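Side-chain contacts in alpha-11 giardin (Giardia intestinalis, PDB 2II2), which belongs to the annexin family, binds calcium, and probably takes part in attachment of the parasite and in organising its cytoskeleton: residues E23-F28 and G63-V68; T27-W32 and C302-K307; Q255-T260 and V296-A301. One frame throughout, in Å; residues are numbered along the deposited sequence.

Contact 1: residues E23-F28 and G63-V68; sequences EELVTF and GPYEDV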
# COMPACT_ATOMS: atom_id res chain seq x y z
N GLU A 23 17.64 -8.77 -14.38
CA GLU A 23 16.74 -9.62 -15.14
C GLU A 23 16.64 -11.01 -14.50
O GLU A 23 15.55 -11.51 -14.24
CB GLU A 23 17.22 -9.74 -16.60
CG GLU A 23 17.11 -8.45 -17.41
CD GLU A 23 17.70 -8.56 -18.81
OE1 GLU A 23 18.57 -9.41 -19.04
OE2 GLU A 23 17.28 -7.77 -19.69
N GLU A 24 17.80 -11.61 -14.22
CA GLU A 24 17.81 -12.93 -13.62
C GLU A 24 17.31 -12.92 -12.17
O GLU A 24 16.79 -13.93 -11.69
CB GLU A 24 19.19 -13.57 -13.73
CG GLU A 24 19.04 -15.06 -13.69
CD GLU A 24 20.30 -15.81 -14.01
OE1 GLU A 24 21.28 -15.22 -14.55
OE2 GLU A 24 20.29 -17.02 -13.69
N LEU A 25 17.48 -11.80 -11.47
CA LEU A 25 16.95 -11.73 -10.12
C LEU A 25 15.44 -11.85 -10.12
O LEU A 25 14.85 -12.46 -9.21
CB LEU A 25 17.43 -10.46 -9.41
CG LEU A 25 16.97 -10.29 -7.96
CD1 LEU A 25 17.48 -11.43 -7.08
CD2 LEU A 25 17.40 -8.95 -7.41
N VAL A 26 14.80 -11.28 -11.13
CA VAL A 26 13.34 -11.41 -11.25
C VAL A 26 12.91 -12.87 -11.40
O VAL A 26 12.04 -13.35 -10.68
CB VAL A 26 12.80 -10.58 -12.41
CG1 VAL A 26 11.32 -10.81 -12.66
CG2 VAL A 26 13.03 -9.08 -12.17
N THR A 27 13.53 -13.57 -12.34
CA THR A 27 13.15 -14.95 -12.58
C THR A 27 13.50 -15.84 -11.38
O THR A 27 12.74 -16.76 -11.04
CB THR A 27 13.75 -15.48 -13.88
OG1 THR A 27 15.17 -15.45 -13.80
CG2 THR A 27 13.30 -14.62 -15.03
N PHE A 28 14.64 -15.59 -10.75
CA PHE A 28 14.99 -16.32 -9.53
C PHE A 28 13.93 -16.15 -8.43
O PHE A 28 13.50 -17.12 -7.78
CB PHE A 28 16.37 -15.89 -9.02
CG PHE A 28 16.76 -16.58 -7.74
CD1 PHE A 28 17.41 -17.82 -7.76
CD2 PHE A 28 16.45 -16.02 -6.52
CE1 PHE A 28 17.75 -18.45 -6.57
CE2 PHE A 28 16.76 -16.64 -5.33
CZ PHE A 28 17.42 -17.87 -5.36
N GLY A 63 16.65 2.66 -6.07
CA GLY A 63 15.56 3.09 -6.92
C GLY A 63 14.38 2.17 -6.77
O GLY A 63 14.36 1.32 -5.88
N PRO A 64 13.36 2.32 -7.63
CA PRO A 64 12.15 1.51 -7.50
C PRO A 64 12.33 0.01 -7.73
O PRO A 64 11.61 -0.78 -7.12
CB PRO A 64 11.17 2.16 -8.50
CG PRO A 64 12.02 2.87 -9.46
CD PRO A 64 13.25 3.32 -8.70
N TYR A 65 13.24 -0.38 -8.62
CA TYR A 65 13.53 -1.80 -8.77
C TYR A 65 14.10 -2.37 -7.45
O TYR A 65 13.64 -3.39 -6.95
CB TYR A 65 14.47 -2.06 -9.97
CG TYR A 65 14.86 -3.52 -10.08
CD1 TYR A 65 14.10 -4.43 -10.82
CD2 TYR A 65 15.94 -4.00 -9.36
CE1 TYR A 65 14.44 -5.76 -10.87
CE2 TYR A 65 16.29 -5.33 -9.41
CZ TYR A 65 15.54 -6.22 -10.16
OH TYR A 65 15.88 -7.54 -10.21
N GLU A 66 15.08 -1.67 -6.86
CA GLU A 66 15.60 -2.12 -5.57
C GLU A 66 14.47 -2.16 -4.53
O GLU A 66 14.38 -3.11 -3.75
CB GLU A 66 16.69 -1.17 -5.05
CG GLU A 66 17.46 -1.73 -3.84
CD GLU A 66 18.08 -0.67 -2.96
OE1 GLU A 66 17.30 0.02 -2.22
OE2 GLU A 66 19.31 -0.51 -2.99
N ASP A 67 13.63 -1.13 -4.50
CA ASP A 67 12.56 -1.03 -3.52
C ASP A 67 11.62 -2.22 -3.59
O ASP A 67 11.27 -2.79 -2.58
CB ASP A 67 11.69 0.21 -3.74
CG ASP A 67 12.33 1.50 -3.33
OD1 ASP A 67 13.37 1.49 -2.64
OD2 ASP A 67 11.78 2.56 -3.72
N VAL A 68 11.16 -2.56 -4.80
CA VAL A 68 10.18 -3.64 -4.92
C VAL A 68 10.80 -4.97 -4.49
O VAL A 68 10.16 -5.81 -3.86
CB VAL A 68 9.52 -3.70 -6.33
CG1 VAL A 68 10.46 -4.26 -7.38
CG2 VAL A 68 8.25 -4.54 -6.24
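The ring of Tyr65 meets Val26 at its edge: methyl CG2 of Val26 lies in the ring plane, 3.8 Å from Tyr65 CE1. Leu25 arrives at a slant, its CD2 4.3 Å from Tyr65 CE2, so the two aliphatic side chains flank the phenol end of the ring. The phenol oxygen goes furthest in, with Tyr65 OH 3.4 Å from Leu25 CB. With Tyr65 CG anti to the backbone N (chi1 176°), the ring bridges a gap of 9.9 Å between the CA atoms of Val26 and Tyr65. One aromatic side chain thus does most of the work between helices that stay well apart. Among these hydrocarbon groups the hydroxyl has a polar partner, a weak hydrogen bond with Glu22 O at the start of the helix that carries Leu25 and Val26. Next along the chain, Glu66 binds calcium in another crystal structure of this protein, though none is bound here, and Tyr65 also touches Ile60, the second residue of that site. Around the contact, Leu25 leans on Ile16 of helix 9-18 and Val26 on Met304 of helix 298-306, while Val68, one turn on from Tyr65, faces helices 249-263 and 298-306.

Contact 2: residues T27-W32 and C302-K307; sequences TFTSRW and CLMFWK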
# COMPACT_ATOMS: atom_id res chain seq x y z
N THR A 27 13.53 -13.57 -12.34
CA THR A 27 13.15 -14.95 -12.58
C THR A 27 13.50 -15.84 -11.38
O THR A 27 12.74 -16.76 -11.04
CB THR A 27 13.75 -15.48 -13.88
OG1 THR A 27 15.17 -15.45 -13.80
CG2 THR A 27 13.30 -14.62 -15.03
N PHE A 28 14.64 -15.59 -10.75
CA PHE A 28 14.99 -16.32 -9.53
C PHE A 28 13.93 -16.15 -8.43
O PHE A 28 13.50 -17.12 -7.78
CB PHE A 28 16.37 -15.89 -9.02
CG PHE A 28 16.76 -16.58 -7.74
CD1 PHE A 28 17.41 -17.82 -7.76
CD2 PHE A 28 16.45 -16.02 -6.52
CE1 PHE A 28 17.75 -18.45 -6.57
CE2 PHE A 28 16.76 -16.64 -5.33
CZ PHE A 28 17.42 -17.87 -5.36
N THR A 29 13.52 -14.90 -8.23
CA THR A 29 12.57 -14.58 -7.18
C THR A 29 11.24 -15.27 -7.40
O THR A 29 10.57 -15.64 -6.45
CB THR A 29 12.43 -13.07 -7.04
OG1 THR A 29 13.71 -12.52 -6.68
CG2 THR A 29 11.43 -12.69 -5.96
N SER A 30 10.87 -15.46 -8.67
CA SER A 30 9.58 -16.04 -9.03
C SER A 30 9.39 -17.48 -8.51
O SER A 30 8.25 -17.99 -8.44
CB SER A 30 9.41 -16.04 -10.56
OG SER A 30 10.10 -17.13 -11.15
N ARG A 31 10.47 -18.14 -8.12
CA ARG A 31 10.41 -19.55 -7.77
C ARG A 31 9.82 -19.84 -6.42
O ARG A 31 9.42 -20.98 -6.18
CB ARG A 31 11.82 -20.15 -7.79
CG ARG A 31 12.48 -20.14 -9.11
CD ARG A 31 13.73 -20.96 -9.03
NE ARG A 31 14.71 -20.40 -9.93
CZ ARG A 31 16.01 -20.53 -9.77
NH1 ARG A 31 16.49 -21.23 -8.74
NH2 ARG A 31 16.82 -19.96 -10.65
N TRP A 32 9.75 -18.83 -5.55
CA TRP A 32 9.58 -19.06 -4.12
C TRP A 32 8.29 -18.53 -3.52
O TRP A 32 7.90 -17.40 -3.77
CB TRP A 32 10.76 -18.45 -3.37
CG TRP A 32 12.09 -18.74 -4.02
CD1 TRP A 32 12.82 -17.91 -4.81
CD2 TRP A 32 12.83 -19.97 -3.95
NE1 TRP A 32 13.97 -18.54 -5.24
CE2 TRP A 32 13.99 -19.81 -4.73
CE3 TRP A 32 12.61 -21.21 -3.32
CZ2 TRP A 32 14.94 -20.82 -4.88
CZ3 TRP A 32 13.57 -22.22 -3.46
CH2 TRP A 32 14.72 -22.01 -4.23
N CYS A 302 7.49 -6.18 -11.36
CA CYS A 302 6.11 -5.93 -10.98
C CYS A 302 5.20 -7.04 -11.51
O CYS A 302 4.40 -7.60 -10.77
CB CYS A 302 5.70 -4.57 -11.52
SG CYS A 302 4.04 -4.04 -11.04
N LEU A 303 5.32 -7.37 -12.80
CA LEU A 303 4.53 -8.47 -13.36
C LEU A 303 4.76 -9.80 -12.62
O LEU A 303 3.83 -10.57 -12.32
CB LEU A 303 4.82 -8.62 -14.84
CG LEU A 303 4.35 -7.49 -15.75
CD1 LEU A 303 4.99 -7.68 -17.12
CD2 LEU A 303 2.82 -7.39 -15.89
N MET A 304 6.03 -10.07 -12.34
CA MET A 304 6.38 -11.28 -11.61
C MET A 304 5.71 -11.30 -10.24
O MET A 304 5.12 -12.33 -9.87
CB MET A 304 7.90 -11.45 -11.53
CG MET A 304 8.39 -12.66 -10.76
SD MET A 304 8.41 -12.47 -8.95
CE MET A 304 9.59 -11.12 -8.77
N PHE A 305 5.83 -10.22 -9.48
CA PHE A 305 5.27 -10.25 -8.14
C PHE A 305 3.74 -10.40 -8.14
O PHE A 305 3.18 -11.00 -7.21
CB PHE A 305 5.69 -9.03 -7.33
CG PHE A 305 7.04 -9.14 -6.68
CD1 PHE A 305 8.04 -8.20 -6.94
CD2 PHE A 305 7.30 -10.13 -5.74
CE1 PHE A 305 9.29 -8.29 -6.32
CE2 PHE A 305 8.55 -10.26 -5.12
CZ PHE A 305 9.55 -9.31 -5.41
N TRP A 306 3.08 -9.88 -9.16
CA TRP A 306 1.63 -9.97 -9.24
C TRP A 306 1.16 -11.21 -9.97
O TRP A 306 -0.05 -11.40 -10.11
CB TRP A 306 1.06 -8.72 -9.94
CG TRP A 306 1.04 -7.53 -9.07
CD1 TRP A 306 1.82 -6.41 -9.16
CD2 TRP A 306 0.17 -7.32 -7.95
NE1 TRP A 306 1.50 -5.53 -8.16
CE2 TRP A 306 0.51 -6.08 -7.38
CE3 TRP A 306 -0.85 -8.08 -7.36
CZ2 TRP A 306 -0.16 -5.57 -6.27
CZ3 TRP A 306 -1.51 -7.57 -6.25
CH2 TRP A 306 -1.15 -6.34 -5.72
N LYS A 307 2.09 -12.05 -10.43
CA LYS A 307 1.70 -13.30 -11.15
C LYS A 307 0.93 -12.96 -12.42
O LYS A 307 -0.04 -13.65 -12.79
CB LYS A 307 0.97 -14.31 -10.26
CG LYS A 307 1.85 -14.81 -9.15
CD LYS A 307 1.22 -15.98 -8.42
CE LYS A 307 2.18 -16.53 -7.39
NZ LYS A 307 1.52 -17.61 -6.59
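Ser30 and Met304 bring the two backbones to 6.3 Å, CA to CA. A type I beta turn runs from Thr29 to Trp32 in the first segment. The second finishes in a Schellman motif, Lys307 taking positive phi (61°) with its N bonded back to Met304 O.

Met304 carries the largest share of the contact. Its chain leaves anti to the backbone N and then bends twice, at chi2 (-80°) and chi3 (-62°), which curls the thioether along Ser30 toward Thr29. On the way CG packs against Ser30 CB at 3.5 Å, and SD passes 3.8 Å from Ser30 CA. The terminal methyl CE ends 3.7 Å from Thr29 CG2, the two side chains crossing at about a right angle. The same methyl sits over the centre of the neighbouring Phe305 ring, 3.6 Å above its plane. Thr29 CG2 also approaches that ring obliquely, 3.9 Å from Phe305 CE2.

Polar groups of the first segment are turned to other partners. Ser30 OG donates to Thr27 O (2.7 Å), and Thr29 OG1 bonds to Leu25 O and to Trp73 NE1 of helix 64-73. Met69 of that same helix touches both Thr29 and Met304. What joins the N-terminal part of the chain to its last helix here is therefore dispersion between methyls, the CB of Ser30, a thioether and a phenyl ring; the hydroxyls bond within residues 25-30 or to Trp73, leaving Thr29 to present its methyl to the contact.

Contact 3: residues Q255-T260 and V296-A301; sequences QAARIT and VNFRDA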
# COMPACT_ATOMS: atom_id res chain seq x y z
N GLN A 255 5.53 4.55 -5.83
CA GLN A 255 4.25 4.07 -5.30
C GLN A 255 3.97 2.65 -5.77
O GLN A 255 3.60 1.75 -4.97
CB GLN A 255 3.13 5.00 -5.72
CG GLN A 255 3.23 6.38 -5.11
CD GLN A 255 2.31 7.35 -5.78
OE1 GLN A 255 1.23 6.98 -6.27
NE2 GLN A 255 2.66 8.62 -5.72
N ALA A 256 4.16 2.39 -7.07
CA ALA A 256 3.88 1.07 -7.59
C ALA A 256 4.79 0.01 -6.94
O ALA A 256 4.36 -1.11 -6.68
CB ALA A 256 4.01 1.06 -9.09
N ALA A 257 6.06 0.37 -6.71
CA ALA A 257 6.99 -0.54 -6.06
C ALA A 257 6.52 -0.89 -4.65
O ALA A 257 6.55 -2.06 -4.25
CB ALA A 257 8.39 0.06 -6.04
N ARG A 258 6.09 0.12 -3.89
CA ARG A 258 5.64 -0.14 -2.53
C ARG A 258 4.37 -0.98 -2.46
O ARG A 258 4.29 -1.94 -1.69
CB ARG A 258 5.44 1.19 -1.82
CG ARG A 258 4.88 1.05 -0.43
CD ARG A 258 4.66 2.39 0.27
NE ARG A 258 3.68 3.24 -0.40
CZ ARG A 258 3.95 4.39 -1.01
NH1 ARG A 258 5.20 4.84 -1.15
NH2 ARG A 258 2.95 5.07 -1.51
N ILE A 259 3.38 -0.59 -3.26
CA ILE A 259 2.11 -1.30 -3.30
C ILE A 259 2.34 -2.76 -3.70
O ILE A 259 1.78 -3.69 -3.09
CB ILE A 259 1.14 -0.59 -4.25
CG1 ILE A 259 0.80 0.80 -3.71
CG2 ILE A 259 -0.10 -1.43 -4.47
CD1 ILE A 259 0.30 1.77 -4.77
N THR A 260 3.16 -2.98 -4.73
CA THR A 260 3.47 -4.33 -5.15
C THR A 260 4.20 -5.11 -4.05
O THR A 260 3.84 -6.23 -3.73
CB THR A 260 4.36 -4.28 -6.42
OG1 THR A 260 3.64 -3.63 -7.47
CG2 THR A 260 4.77 -5.64 -6.87
N VAL A 296 14.35 0.46 -15.42
CA VAL A 296 14.17 -0.33 -16.64
C VAL A 296 13.61 -1.74 -16.38
O VAL A 296 12.82 -2.25 -17.20
CB VAL A 296 15.44 -0.37 -17.49
CG1 VAL A 296 16.55 -1.11 -16.78
CG2 VAL A 296 15.15 -1.02 -18.84
N ASN A 297 14.02 -2.37 -15.28
CA ASN A 297 13.55 -3.72 -14.96
C ASN A 297 12.38 -3.78 -14.00
O ASN A 297 11.94 -4.87 -13.62
CB ASN A 297 14.71 -4.59 -14.48
CG ASN A 297 15.73 -4.80 -15.58
OD1 ASN A 297 15.40 -5.33 -16.63
ND2 ASN A 297 16.95 -4.39 -15.34
N PHE A 298 11.86 -2.62 -13.59
CA PHE A 298 10.74 -2.58 -12.66
C PHE A 298 9.51 -3.27 -13.22
O PHE A 298 8.85 -4.03 -12.51
CB PHE A 298 10.38 -1.14 -12.25
CG PHE A 298 9.14 -1.11 -11.40
CD1 PHE A 298 9.18 -1.59 -10.08
CD2 PHE A 298 7.92 -0.75 -11.93
CE1 PHE A 298 8.05 -1.65 -9.31
CE2 PHE A 298 6.76 -0.81 -11.15
CZ PHE A 298 6.84 -1.28 -9.85
N ARG A 299 9.17 -3.00 -14.49
CA ARG A 299 7.97 -3.60 -15.09
C ARG A 299 7.97 -5.13 -14.94
O ARG A 299 6.96 -5.73 -14.55
CB ARG A 299 7.87 -3.18 -16.55
CG ARG A 299 6.77 -3.82 -17.39
CD ARG A 299 6.92 -3.38 -18.85
NE ARG A 299 8.05 -4.03 -19.50
CZ ARG A 299 9.21 -3.43 -19.77
NH1 ARG A 299 9.40 -2.14 -19.49
NH2 ARG A 299 10.19 -4.11 -20.37
N ASP A 300 9.09 -5.75 -15.27
CA ASP A 300 9.18 -7.19 -15.19
C ASP A 300 9.12 -7.71 -13.75
O ASP A 300 8.47 -8.72 -13.48
CB ASP A 300 10.45 -7.67 -15.88
CG ASP A 300 10.35 -7.56 -17.40
OD1 ASP A 300 9.23 -7.67 -17.96
OD2 ASP A 300 11.39 -7.34 -18.04
N ALA A 301 9.74 -6.98 -12.83
CA ALA A 301 9.61 -7.34 -11.42
C ALA A 301 8.16 -7.26 -10.96
O ALA A 301 7.69 -8.13 -10.23
CB ALA A 301 10.48 -6.43 -10.57
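The outer carbons of Phe298, CE1 and CZ, press against residues 255-260 of helix 249-263, and this is where the packing is tight. Its CE1 stands 3.6 Å from Ala257 CA and its CZ 3.6 Å from Ala257 N, so the ring meets main chain as closely as it meets side chain. The methyls of two successive alanines complete the seat: Ala256 CB is 3.7 Å from Phe298 CZ, and Ala257 CB is 3.7 Å from Phe298 CE1. Both alanines come at the ring obliquely. Small residues let the aromatic group come this near, and the ring gets there because Phe298 CG lies anti to its backbone N (chi1 174°), extending the side chain from the first turn of helix 298-306 toward its neighbour. The CA atoms of Ala257 and Phe298 are 7.9 Å apart.

Away from Phe298 the fit is looser. Thr260 points toward the other helix, yet Thr260 OG1 stays 4.6 Å from Phe298 CZ, and Ala301 is further off still. At the beginning of the second segment Val296 is exposed to solvent, and Asn297 ND2 is bonded to Glu22 OE1. Beyond the contact, Phe288 meets the Phe298 ring edge-to-face and also touches Ala256, while Val68 of helix 64-73 packs on Ala257, Thr260 and Phe298.

A polar group beside the contact, Ala256 O, is gripped by two donors from the same residue: Thr260 N and Thr260 OG1, the latter at 2.7 Å, reach it from opposite faces of the carbonyl plane. Thr260 OG1 is in turn bonded with Trp306 NE1. With Ala256 O and Thr260 OG1 paired in this way, between the side chains the contact is apolar, ring carbons against two methyls, with the helix backbone close beside them.

In the fold
From the N terminus, helix 22-29 comes first and serves two contacts. Contact 1 closes a short, mostly helical loop onto helix 64-73. Contact 2 starts from the same helix, shares Thr27 and Phe28 with contact 1, and reaches 270 residues ahead to helix 298-306, bringing the two ends of the chain together. Within that long span lies contact 3, a smaller closure between helices 249-263 and 298-306 that opens only after contact 1 has closed. The three centres are 8 to 11 Å apart. Val68 packs on Phe305, Phe305 on Thr260, and Val26 against Asp300 O, so helices 22-29, 64-73, 249-263 and 298-306 pack against one another.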